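Local coordinates for Vlm2 (Streptomyces tsusimaensis, PDB 6ECB), which takes part in the nonribosomal synthesis of the depsipeptide valinomycin, this chain being its thioesterase domain, a member of the alpha/beta-hydrolase clan, at residues A[24-29]-A[68-73]; A[45-50]-A[110-115]; A[88-93]-A[114-119]; A[123-128]-A[231-236]. All coordinates share one frame; numbering follows the deposited sequence.

Contact 1. Residues A[24-29]-A[68-73]; sequences PTAKLV and HGVEAP
Leu28 and Val70 form a non-hydrogen-bonded antiparallel pair flanked by two hydrogen-bonded pairs, Lys27 with Glu71 and Val29 with Gly69. This antiparallel pairing of strands distant in sequence adds the outermost strand 27-30 to an otherwise parallel alpha/beta-hydrolase sheet. Four backbone bonds hold it, the straightest from Glu71 N to Lys27 O (2.8 Å, 176° at the hydrogen).

The close packing lies on the face of Leu28 and Val70, which helix 86-97 covers. With CG anti to the backbone N (chi1 -160°), Leu28 leans back over its partner strand: CD1 lies 3.8 Å from His68 CB and 3.9 Å from Val70 CG2, while CD2 lies above one face of the His68 imidazole, offset toward its rim. Ala26 CB tucks against Val70 CG1 at 3.5 Å. Cutting Leu28 back to an alanine would probably open a gap between the His68 ring and Val70 CG2, giving the ring more room to turn.

On the other face, the extended Lys27 chain heads into solvent. Its NZ remains 6.1 Å from Glu71 OE2, and the Glu71 carboxylate binds Tyr208 OH and Val51 N instead. The edge strand is therefore held by backbone bonds and apolar contacts, with no salt bridge between Lys27 and Glu71.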
loop_
_atom_site.group_PDB
_atom_site.type_symbol
_atom_site.label_atom_id
_atom_site.label_comp_id
_atom_site.label_asym_id
_atom_site.label_seq_id
_atom_site.Cartn_x
_atom_site.Cartn_y
_atom_site.Cartn_z
ATOM N N PRO A 24 -11.266 18.339 3.124
ATOM C CA PRO A 24 -10.259 17.428 2.552
ATOM C C PRO A 24 -10.857 16.081 2.188
ATOM O O PRO A 24 -11.704 15.544 2.900
ATOM C CB PRO A 24 -9.230 17.288 3.680
ATOM C CG PRO A 24 -10.021 17.492 4.918
ATOM C CD PRO A 24 -11.061 18.514 4.575
ATOM N N THR A 25 -10.376 15.507 1.082
ATOM C CA THR A 25 -10.776 14.159 0.708
ATOM C C THR A 25 -9.589 13.416 0.136
ATOM O O THR A 25 -8.666 14.017 -0.424
ATOM C CB THR A 25 -11.894 14.116 -0.359
ATOM O OG1 THR A 25 -11.476 14.870 -1.503
ATOM C CG2 THR A 25 -13.191 14.680 0.205
ATOM N N ALA A 26 -9.635 12.102 0.285
ATOM C CA ALA A 26 -8.727 11.252 -0.453
ATOM C C ALA A 26 -9.163 11.203 -1.912
ATOM O O ALA A 26 -10.280 11.587 -2.268
ATOM C CB ALA A 26 -8.692 9.862 0.147
ATOM N N LYS A 27 -8.257 10.723 -2.756
ATOM C CA LYS A 27 -8.376 10.804 -4.203
ATOM C C LYS A 27 -8.238 9.395 -4.748
ATOM O O LYS A 27 -7.267 8.711 -4.432
ATOM C CB LYS A 27 -7.276 11.720 -4.742
ATOM C CG LYS A 27 -7.097 11.798 -6.227
ATOM C CD LYS A 27 -5.985 12.820 -6.560
ATOM C CE LYS A 27 -5.563 12.760 -8.022
ATOM N NZ LYS A 27 -4.608 13.849 -8.396
ATOM N N LEU A 28 -9.190 8.962 -5.567
ATOM C CA LEU A 28 -9.095 7.665 -6.223
ATOM C C LEU A 28 -8.300 7.824 -7.520
ATOM O O LEU A 28 -8.679 8.627 -8.379
ATOM C CB LEU A 28 -10.507 7.164 -6.488
ATOM C CG LEU A 28 -10.719 5.689 -6.723
ATOM C CD1 LEU A 28 -10.245 4.884 -5.532
ATOM C CD2 LEU A 28 -12.194 5.451 -6.988
ATOM N N VAL A 29 -7.203 7.084 -7.656
ATOM C CA VAL A 29 -6.308 7.183 -8.814
ATOM C C VAL A 29 -6.326 5.864 -9.581
ATOM O O VAL A 29 -6.100 4.802 -8.999
ATOM C CB VAL A 29 -4.873 7.506 -8.375
ATOM C CG1 VAL A 29 -3.958 7.552 -9.590
ATOM C CG2 VAL A 29 -4.843 8.827 -7.627
ATOM N N HIS A 68 -7.317 0.603 -8.954
ATOM C CA HIS A 68 -7.230 1.935 -8.391
ATOM C C HIS A 68 -6.357 1.906 -7.151
ATOM O O HIS A 68 -6.223 0.877 -6.487
ATOM C CB HIS A 68 -8.587 2.481 -7.966
ATOM C CG HIS A 68 -9.520 2.729 -9.102
ATOM N ND1 HIS A 68 -10.455 1.805 -9.519
ATOM C CD2 HIS A 68 -9.671 3.812 -9.896
ATOM C CE1 HIS A 68 -11.153 2.323 -10.516
ATOM N NE2 HIS A 68 -10.689 3.533 -10.772
ATOM N N GLY A 69 -5.800 3.064 -6.814
ATOM C CA GLY A 69 -5.273 3.284 -5.480
ATOM C C GLY A 69 -5.894 4.534 -4.889
ATOM O O GLY A 69 -6.293 5.453 -5.603
ATOM N N VAL A 70 -5.977 4.557 -3.568
ATOM C CA VAL A 70 -6.426 5.746 -2.862
ATOM C C VAL A 70 -5.205 6.535 -2.429
ATOM O O VAL A 70 -4.332 6.014 -1.734
ATOM C CB VAL A 70 -7.293 5.397 -1.654
ATOM C CG1 VAL A 70 -7.716 6.674 -0.963
ATOM C CG2 VAL A 70 -8.502 4.612 -2.099
ATOM N N GLU A 71 -5.168 7.785 -2.830
ATOM C CA GLU A 71 -4.141 8.726 -2.435
ATOM C C GLU A 71 -4.640 9.523 -1.230
ATOM O O GLU A 71 -5.772 10.013 -1.231
ATOM C CB GLU A 71 -3.855 9.647 -3.609
ATOM C CG GLU A 71 -2.754 10.561 -3.409
ATOM C CD GLU A 71 -1.495 10.147 -4.143
ATOM O OE1 GLU A 71 -1.178 8.938 -4.312
ATOM O OE2 GLU A 71 -0.815 11.082 -4.515
ATOM N N ALA A 72 -3.794 9.660 -0.226
ATOM C CA ALA A 72 -4.189 10.397 0.972
ATOM C C ALA A 72 -4.519 11.848 0.630
ATOM O O ALA A 72 -3.955 12.430 -0.299
ATOM C CB ALA A 72 -3.069 10.361 2.009
ATOM N N PRO A 73 -5.386 12.498 1.423
ATOM C CA PRO A 73 -5.572 13.936 1.247
ATOM C C PRO A 73 -4.281 14.679 1.538
ATOM O O PRO A 73 -3.459 14.231 2.337
ATOM C CB PRO A 73 -6.663 14.283 2.268
ATOM C CG PRO A 73 -6.649 13.226 3.242
ATOM C CD PRO A 73 -6.161 11.972 2.553
#

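Contact 2. Residues A[45-50]-A[110-115]; sequences PPAGGT and HSLGGH
Ala47 N and Ser111 OG hold one water between them, each at 2.9 Å from its oxygen; the water accepts from Ala47 N. Leu112 N lies 3.3 Å from the same water oxygen. The arrangement is consistent with the oxyanion hole of alpha/beta hydrolases, where one amide comes from the loop after a central strand and the other from the residue following the nucleophile. Ser111 sits in a GxSxG nucleophile elbow, its backbone in the strained conformation with positive phi (56°) usual for that turn, and is probably the nucleophile of a Ser-His-Asp triad with His273 and Asp138. Just before it, His110 stacks on the His273 ring and donates from NE2 to His273 O.

Around the water the loop and the elbow meet by van der Waals contact, without a direct hydrogen bond. Pro46 CB rests 3.6 Å from His110 O, and Pro45 O comes to 3.3 Å from Gly113 CA. That closeness depends on glycine, since a beta carbon at Gly113 would press on Pro45 and collide with His110 O. Leu112, with CG anti to its own amide nitrogen (chi1 178°), sends CD2 alongside Ala47, 3.9 Å from Ala47 N and 4.2 Å from Ala47 CB; Gln219 of helix 206-220 touches both residues.

A type II turn, closed by Gly49 N to Pro46 O at 3.0 Å, shapes the loop that presents Ala47 N. The water thus marks where a substrate carbonyl oxygen would probably be received, by backbone amides fixed in place by a turn and a helix start.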
loop_
_atom_site.group_PDB
_atom_site.type_symbol
_atom_site.label_atom_id
_atom_site.label_comp_id
_atom_site.label_asym_id
_atom_site.label_seq_id
_atom_site.Cartn_x
_atom_site.Cartn_y
_atom_site.Cartn_z
ATOM N N PRO A 45 -3.100 3.056 0.698
ATOM C CA PRO A 45 -1.681 3.415 0.680
ATOM C C PRO A 45 -0.965 3.049 1.971
ATOM O O PRO A 45 -1.542 3.114 3.062
ATOM C CB PRO A 45 -1.716 4.944 0.496
ATOM C CG PRO A 45 -2.964 5.362 1.195
ATOM C CD PRO A 45 -3.965 4.240 0.894
ATOM N N PRO A 46 0.339 2.751 1.888
ATOM C CA PRO A 46 1.148 2.559 3.085
ATOM C C PRO A 46 1.519 3.905 3.698
ATOM O O PRO A 46 1.017 4.945 3.251
ATOM C CB PRO A 46 2.380 1.837 2.551
ATOM C CG PRO A 46 2.579 2.478 1.262
ATOM C CD PRO A 46 1.185 2.688 0.678
ATOM N N ALA A 47 2.422 3.890 4.669
ATOM C CA ALA A 47 2.804 5.141 5.333
ATOM C C ALA A 47 3.297 6.130 4.299
ATOM O O ALA A 47 4.141 5.804 3.450
ATOM C CB ALA A 47 3.877 4.889 6.380
ATOM N N GLY A 48 2.781 7.357 4.374
ATOM C CA GLY A 48 3.092 8.400 3.408
ATOM C C GLY A 48 1.957 8.685 2.441
ATOM O O GLY A 48 1.946 9.761 1.800
ATOM N N GLY A 49 1.012 7.753 2.306
ATOM C CA GLY A 49 -0.245 8.041 1.655
ATOM C C GLY A 49 -0.254 7.976 0.148
ATOM O O GLY A 49 -1.267 8.345 -0.446
ATOM N N THR A 50 0.838 7.553 -0.477
ATOM C CA THR A 50 0.937 7.528 -1.928
ATOM C C THR A 50 0.558 6.160 -2.474
ATOM O O THR A 50 0.731 5.142 -1.799
ATOM C CB THR A 50 2.355 7.885 -2.379
ATOM O OG1 THR A 50 2.412 7.970 -3.801
ATOM C CG2 THR A 50 3.369 6.853 -1.925
ATOM N N HIS A 110 -0.388 -3.108 1.045
ATOM C CA HIS A 110 0.931 -3.533 1.481
ATOM C C HIS A 110 1.325 -2.728 2.710
ATOM O O HIS A 110 1.037 -1.536 2.792
ATOM C CB HIS A 110 1.938 -3.290 0.350
ATOM C CG HIS A 110 3.350 -3.684 0.652
ATOM N ND1 HIS A 110 4.314 -2.754 0.987
ATOM C CD2 HIS A 110 3.982 -4.882 0.609
ATOM C CE1 HIS A 110 5.477 -3.363 1.155
ATOM N NE2 HIS A 110 5.309 -4.652 0.918
ATOM N N SER A 111 2.023 -3.371 3.635
ATOM C CA SER A 111 2.536 -2.718 4.840
ATOM C C SER A 111 1.362 -2.064 5.574
ATOM O O SER A 111 0.298 -2.692 5.732
ATOM C CB SER A 111 3.666 -1.782 4.405
ATOM O OG SER A 111 4.365 -1.306 5.531
ATOM N N LEU A 112 1.490 -0.818 6.047
ATOM C CA LEU A 112 0.362 -0.160 6.710
ATOM C C LEU A 112 -0.877 -0.114 5.825
ATOM O O LEU A 112 -2.007 -0.079 6.338
ATOM C CB LEU A 112 0.769 1.265 7.119
ATOM C CG LEU A 112 -0.326 2.107 7.779
ATOM C CD1 LEU A 112 -0.736 1.581 9.133
ATOM C CD2 LEU A 112 0.198 3.564 7.893
ATOM N N GLY A 113 -0.692 -0.107 4.498
ATOM C CA GLY A 113 -1.824 -0.168 3.601
ATOM C C GLY A 113 -2.663 -1.414 3.813
ATOM O O GLY A 113 -3.874 -1.387 3.585
ATOM N N GLY A 114 -2.043 -2.506 4.265
ATOM C CA GLY A 114 -2.823 -3.708 4.581
ATOM C C GLY A 114 -3.745 -3.517 5.769
ATOM O O GLY A 114 -4.909 -3.940 5.750
ATOM N N HIS A 115 -3.246 -2.869 6.829
ATOM C CA HIS A 115 -4.116 -2.602 7.964
ATOM C C HIS A 115 -5.217 -1.635 7.597
ATOM O O HIS A 115 -6.358 -1.799 8.027
ATOM C CB HIS A 115 -3.315 -2.048 9.127
ATOM C CG HIS A 115 -2.234 -2.961 9.539
ATOM N ND1 HIS A 115 -1.012 -2.964 8.923
ATOM C CD2 HIS A 115 -2.215 -3.970 10.440
ATOM C CE1 HIS A 115 -0.262 -3.913 9.454
ATOM N NE2 HIS A 115 -0.975 -4.542 10.370
HETATM O O HOH W 1 3.808 1.529 5.742
#

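Contact 3. Residues A[88-93]-A[114-119]; sequences EMVQFC and GHIAFY
Segments 88-93 and 114-119, parts of helices 86-97 and 112-126, cross at -65° with their axes 9.3 Å apart at closest approach, and Val90 and Ile116 are nearest each other along the backbones. Both helices belong to the alpha/beta-hydrolase fold: the first is the helix of a beta-alpha-beta crossover from strand 67-71 to strand 105-110, the second is the helix that follows the probable nucleophile elbow. No hydrogen bond links the two segments, and the interface is made by five side chains, largely buried.

Ile116 reaches across with both its branches. Its first torsion sets CG1 anti to the carbonyl carbon (chi1 -67°), which divides the side chain between two neighbours: CD1 comes 3.9 Å from Met89 CG, while CG2 lies 4.1 Å from Cys93 SG. Met89 and Cys93 are one turn apart on their helix, so the isoleucine spans that turn. Beyond it, Met89 also touches Pro45, and thereby the loop carrying the probable oxyanion amide.

Val90 makes the other half of the contact. Its CG2 meets Tyr119 CB at 3.7 Å and stands 4.4 Å from Ile116 CG2, so that the branched valine lies against two residues one turn apart on the facing helix. The Tyr119 ring itself leads away from Val90, its hydroxyl bonded to Leu228 O and its ring edge-to-face with Phe86; what it offers the valine is its root. There the second valine methyl settles over the backbone, Val90 CG1 lying 3.8 Å from Tyr119 C.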
loop_
_atom_site.group_PDB
_atom_site.type_symbol
_atom_site.label_atom_id
_atom_site.label_comp_id
_atom_site.label_asym_id
_atom_site.label_seq_id
_atom_site.Cartn_x
_atom_site.Cartn_y
_atom_site.Cartn_z
ATOM N N GLU A 88 -9.120 8.351 11.120
ATOM C CA GLU A 88 -9.452 9.346 10.099
ATOM C C GLU A 88 -9.006 8.888 8.714
ATOM O O GLU A 88 -9.711 9.098 7.717
ATOM C CB GLU A 88 -8.807 10.691 10.451
ATOM C CG GLU A 88 -9.420 11.365 11.681
ATOM C CD GLU A 88 -8.641 12.552 12.185
ATOM O OE1 GLU A 88 -7.470 12.728 11.828
ATOM O OE2 GLU A 88 -9.212 13.337 12.952
ATOM N N MET A 89 -7.818 8.285 8.627
ATOM C CA MET A 89 -7.324 7.781 7.351
ATOM C C MET A 89 -8.226 6.686 6.801
ATOM O O MET A 89 -8.551 6.673 5.598
ATOM C CB MET A 89 -5.890 7.274 7.526
ATOM C CG MET A 89 -5.218 6.881 6.218
ATOM S SD MET A 89 -5.122 8.263 5.037
ATOM C CE MET A 89 -4.434 7.338 3.665
ATOM N N VAL A 90 -8.673 5.774 7.672
ATOM C CA VAL A 90 -9.580 4.717 7.234
ATOM C C VAL A 90 -10.853 5.325 6.672
ATOM O O VAL A 90 -11.375 4.879 5.636
ATOM C CB VAL A 90 -9.889 3.761 8.397
ATOM C CG1 VAL A 90 -11.040 2.812 8.002
ATOM C CG2 VAL A 90 -8.647 2.963 8.778
ATOM N N GLN A 91 -11.368 6.347 7.352
ATOM C CA GLN A 91 -12.576 7.023 6.901
ATOM C C GLN A 91 -12.361 7.671 5.544
ATOM O O GLN A 91 -13.198 7.524 4.641
ATOM C CB GLN A 91 -13.009 8.039 7.958
ATOM C CG GLN A 91 -14.257 8.786 7.602
ATOM C CD GLN A 91 -15.479 7.891 7.647
ATOM O OE1 GLN A 91 -16.215 7.763 6.665
ATOM N NE2 GLN A 91 -15.694 7.259 8.794
ATOM N N PHE A 92 -11.252 8.412 5.380
ATOM C CA PHE A 92 -10.962 9.020 4.088
ATOM C C PHE A 92 -10.941 7.953 2.999
ATOM O O PHE A 92 -11.507 8.137 1.911
ATOM C CB PHE A 92 -9.610 9.731 4.091
ATOM C CG PHE A 92 -9.582 11.070 4.787
ATOM C CD1 PHE A 92 -10.393 12.116 4.373
ATOM C CD2 PHE A 92 -8.664 11.302 5.800
ATOM C CE1 PHE A 92 -10.321 13.361 4.993
ATOM C CE2 PHE A 92 -8.583 12.532 6.427
ATOM C CZ PHE A 92 -9.411 13.568 6.028
ATOM N N CYS A 93 -10.269 6.835 3.276
ATOM C CA CYS A 93 -10.059 5.818 2.257
ATOM C C CYS A 93 -11.344 5.055 1.962
ATOM O O CYS A 93 -11.611 4.695 0.804
ATOM C CB CYS A 93 -8.958 4.863 2.697
ATOM S SG CYS A 93 -7.319 5.596 2.688
ATOM N N GLY A 114 -2.043 -2.506 4.265
ATOM C CA GLY A 114 -2.823 -3.708 4.581
ATOM C C GLY A 114 -3.745 -3.517 5.769
ATOM O O GLY A 114 -4.909 -3.940 5.750
ATOM N N HIS A 115 -3.246 -2.869 6.829
ATOM C CA HIS A 115 -4.116 -2.602 7.964
ATOM C C HIS A 115 -5.217 -1.635 7.597
ATOM O O HIS A 115 -6.358 -1.799 8.027
ATOM C CB HIS A 115 -3.315 -2.048 9.127
ATOM C CG HIS A 115 -2.234 -2.961 9.539
ATOM N ND1 HIS A 115 -1.012 -2.964 8.923
ATOM C CD2 HIS A 115 -2.215 -3.970 10.440
ATOM C CE1 HIS A 115 -0.262 -3.913 9.454
ATOM N NE2 HIS A 115 -0.975 -4.542 10.370
ATOM N N ILE A 116 -4.876 -0.587 6.837
ATOM C CA ILE A 116 -5.903 0.337 6.396
ATOM C C ILE A 116 -6.946 -0.401 5.565
ATOM O O ILE A 116 -8.152 -0.198 5.731
ATOM C CB ILE A 116 -5.280 1.503 5.603
ATOM C CG1 ILE A 116 -4.419 2.350 6.537
ATOM C CG2 ILE A 116 -6.397 2.364 5.009
ATOM C CD1 ILE A 116 -3.598 3.407 5.804
ATOM N N ALA A 117 -6.491 -1.269 4.664
ATOM C CA ALA A 117 -7.402 -2.024 3.806
ATOM C C ALA A 117 -8.336 -2.912 4.618
ATOM O O ALA A 117 -9.530 -3.017 4.308
ATOM C CB ALA A 117 -6.587 -2.860 2.826
ATOM N N PHE A 118 -7.813 -3.567 5.658
ATOM C CA PHE A 118 -8.684 -4.383 6.510
ATOM C C PHE A 118 -9.793 -3.537 7.118
ATOM O O PHE A 118 -10.988 -3.872 7.041
ATOM C CB PHE A 118 -7.859 -5.063 7.619
ATOM C CG PHE A 118 -8.712 -5.897 8.556
ATOM C CD1 PHE A 118 -9.365 -5.321 9.636
ATOM C CD2 PHE A 118 -8.907 -7.253 8.308
ATOM C CE1 PHE A 118 -10.184 -6.096 10.463
ATOM C CE2 PHE A 118 -9.725 -8.018 9.125
ATOM C CZ PHE A 118 -10.365 -7.448 10.186
ATOM N N TYR A 119 -9.420 -2.400 7.710
ATOM C CA TYR A 119 -10.408 -1.569 8.375
ATOM C C TYR A 119 -11.336 -0.880 7.368
ATOM O O TYR A 119 -12.533 -0.715 7.647
ATOM C CB TYR A 119 -9.707 -0.541 9.247
ATOM C CG TYR A 119 -9.419 -1.017 10.652
ATOM C CD1 TYR A 119 -8.258 -1.701 10.955
ATOM C CD2 TYR A 119 -10.283 -0.711 11.686
ATOM C CE1 TYR A 119 -7.988 -2.120 12.231
ATOM C CE2 TYR A 119 -10.009 -1.115 12.978
ATOM C CZ TYR A 119 -8.865 -1.833 13.235
ATOM O OH TYR A 119 -8.588 -2.232 14.538
#

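Contact 4. Residues A[123-128]-A[231-236]; sequences MLLDRG and RKLDIP
A Schellman motif ends helix 112-126, and beside it Leu125 and Asp126 of the last turn meet the loop 231-236. Gly128, with positive phi, is the C-prime residue, its N bonded to Leu125 O at 3.0 Å. Asp126 and Arg231 approach from opposite directions in an end-on salt bridge. Arg231 NH2 donates a hydrogen bond to Asp126 OD1 at 2.9 Å, within the guanidinium plane, while NH1 is shared between the syn lone pairs of Asp126 OD1 and Asp126 OD2, both at 3.1 Å. Asp126 OD1 thus accepts twice. The planes of the two groups are turned 40° against each other, so NH1 meets OD2 tilted 27° out of the guanidinium plane. A bend at chi3 (-112°) of Arg231 turns the group into this position.

Next to the ion pair, Leu125 spreads its methyls over the loop: CD1 is pressed to 3.4 Å from Leu233 CD1, unusually tight, and CD2 lies 4.0 Å from Ile235 CG2. Leu233 also packs on Phe118 and Ala121 of helix 112-126. The loop leads directly into strand 237-241, with Pro236 bonded through its backbone to Leu134 of strand 134-137.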
loop_
_atom_site.group_PDB
_atom_site.type_symbol
_atom_site.label_atom_id
_atom_site.label_comp_id
_atom_site.label_asym_id
_atom_site.label_seq_id
_atom_site.Cartn_x
_atom_site.Cartn_y
_atom_site.Cartn_z
ATOM N N MET A 123 -15.405 -1.109 7.235
ATOM C CA MET A 123 -16.274 0.058 7.145
ATOM C C MET A 123 -17.231 -0.038 5.954
ATOM O O MET A 123 -18.403 0.331 6.073
ATOM C CB MET A 123 -15.435 1.335 7.044
ATOM C CG MET A 123 -16.196 2.626 7.190
ATOM S SD MET A 123 -15.053 4.012 7.510
ATOM C CE MET A 123 -14.371 3.579 9.091
ATOM N N LEU A 124 -16.753 -0.515 4.804
ATOM C CA LEU A 124 -17.651 -0.698 3.667
ATOM C C LEU A 124 -18.755 -1.693 4.010
ATOM O O LEU A 124 -19.919 -1.459 3.702
ATOM C CB LEU A 124 -16.858 -1.158 2.445
ATOM C CG LEU A 124 -15.912 -0.099 1.873
ATOM C CD1 LEU A 124 -15.056 -0.725 0.787
ATOM C CD2 LEU A 124 -16.656 1.111 1.325
ATOM N N LEU A 125 -18.401 -2.814 4.646
ATOM C CA LEU A 125 -19.434 -3.788 4.989
ATOM C C LEU A 125 -20.487 -3.173 5.901
ATOM O O LEU A 125 -21.689 -3.412 5.740
ATOM C CB LEU A 125 -18.801 -4.994 5.667
ATOM C CG LEU A 125 -17.883 -5.843 4.801
ATOM C CD1 LEU A 125 -17.175 -6.858 5.687
ATOM C CD2 LEU A 125 -18.641 -6.551 3.744
ATOM N N ASP A 126 -20.050 -2.353 6.855
ATOM C CA ASP A 126 -20.985 -1.708 7.768
ATOM C C ASP A 126 -21.940 -0.779 7.041
ATOM O O ASP A 126 -23.042 -0.519 7.533
ATOM C CB ASP A 126 -20.226 -0.916 8.825
ATOM C CG ASP A 126 -19.542 -1.787 9.840
ATOM O OD1 ASP A 126 -19.790 -3.002 9.898
ATOM O OD2 ASP A 126 -18.725 -1.235 10.583
ATOM N N ARG A 127 -21.525 -0.242 5.886
ATOM C CA ARG A 127 -22.355 0.626 5.077
ATOM C C ARG A 127 -23.124 -0.126 3.995
ATOM O O ARG A 127 -23.779 0.516 3.171
ATOM C CB ARG A 127 -21.510 1.708 4.375
ATOM C CG ARG A 127 -20.664 2.580 5.275
ATOM C CD ARG A 127 -19.687 3.443 4.439
ATOM N NE ARG A 127 -20.370 4.104 3.321
ATOM C CZ ARG A 127 -19.784 4.967 2.489
ATOM N NH1 ARG A 127 -18.505 5.289 2.659
ATOM N NH2 ARG A 127 -20.480 5.515 1.494
ATOM N N GLY A 128 -23.080 -1.452 3.977
ATOM C CA GLY A 128 -23.854 -2.189 2.986
ATOM C C GLY A 128 -23.162 -2.334 1.647
ATOM O O GLY A 128 -23.831 -2.429 0.614
ATOM N N ARG A 231 -11.897 -7.065 14.904
ATOM C CA ARG A 231 -13.123 -7.806 14.636
ATOM C C ARG A 231 -12.836 -8.746 13.478
ATOM O O ARG A 231 -11.778 -8.673 12.847
ATOM C CB ARG A 231 -14.297 -6.870 14.327
ATOM C CG ARG A 231 -14.177 -6.120 13.017
ATOM C CD ARG A 231 -15.356 -5.181 12.837
ATOM N NE ARG A 231 -16.243 -5.596 11.754
ATOM C CZ ARG A 231 -17.284 -4.879 11.343
ATOM N NH1 ARG A 231 -17.556 -3.724 11.937
ATOM N NH2 ARG A 231 -18.041 -5.305 10.337
ATOM N N LYS A 232 -13.751 -9.675 13.233
ATOM C CA LYS A 232 -13.571 -10.577 12.113
ATOM C C LYS A 232 -14.215 -9.971 10.873
ATOM O O LYS A 232 -15.293 -9.371 10.936
ATOM C CB LYS A 232 -14.165 -11.945 12.374
ATOM C CG LYS A 232 -13.544 -12.713 13.544
ATOM C CD LYS A 232 -13.883 -14.163 13.379
ATOM C CE LYS A 232 -13.422 -15.028 14.522
ATOM N NZ LYS A 232 -13.437 -16.443 14.084
ATOM N N LEU A 233 -13.557 -10.153 9.746
ATOM C CA LEU A 233 -14.016 -9.613 8.475
ATOM C C LEU A 233 -14.760 -10.697 7.723
ATOM O O LEU A 233 -14.290 -11.830 7.612
ATOM C CB LEU A 233 -12.816 -9.109 7.664
ATOM C CG LEU A 233 -13.117 -8.488 6.326
ATOM C CD1 LEU A 233 -13.865 -7.175 6.472
ATOM C CD2 LEU A 233 -11.810 -8.269 5.577
ATOM N N ASP A 234 -15.950 -10.358 7.223
ATOM C CA ASP A 234 -16.842 -11.336 6.637
ATOM C C ASP A 234 -16.715 -11.420 5.115
ATOM O O ASP A 234 -17.723 -11.592 4.430
ATOM C CB ASP A 234 -18.284 -10.986 7.029
ATOM C CG ASP A 234 -19.275 -12.034 6.600
ATOM O OD1 ASP A 234 -18.956 -13.216 6.759
ATOM O OD2 ASP A 234 -20.358 -11.678 6.085
ATOM N N ILE A 235 -15.522 -11.204 4.568
ATOM C CA ILE A 235 -15.221 -11.541 3.181
ATOM C C ILE A 235 -13.909 -12.321 3.168
ATOM O O ILE A 235 -13.158 -12.284 4.144
ATOM C CB ILE A 235 -15.098 -10.280 2.294
ATOM C CG1 ILE A 235 -13.949 -9.380 2.769
ATOM C CG2 ILE A 235 -16.427 -9.515 2.289
ATOM C CD1 ILE A 235 -13.812 -8.102 1.901
ATOM N N PRO A 236 -13.608 -13.037 2.087
ATOM C CA PRO A 236 -12.392 -13.864 2.089
ATOM C C PRO A 236 -11.149 -12.999 2.103
ATOM O O PRO A 236 -11.103 -11.936 1.483
ATOM C CB PRO A 236 -12.484 -14.656 0.781
ATOM C CG PRO A 236 -13.860 -14.464 0.283
ATOM C CD PRO A 236 -14.432 -13.268 0.894
#

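In the fold
Contacts 1, 2 and 3 cluster, their centres 9 to 12 Å apart; contact 4 lies 12, 19 and 21 Å from contacts 3, 2 and 1, centre to centre. In sequence, contacts 1 and 2 interleave, contact 3 opens after contact 1 closes and ends on the stretch used by contact 2, and contact 4 follows all three. Helix 112-126 joins contacts 2, 3 and 4, starting just after the probable nucleophile and packing its last turn against the loop before strand 237-241. Ala72 N, probably bonded to Gly49 O, ties contact 1 to contact 2, and Pro45 packs on Met89 and Ile116 of contact 3. Edge strand, crossover helix and presumed nucleophile elbow are thus packed in series.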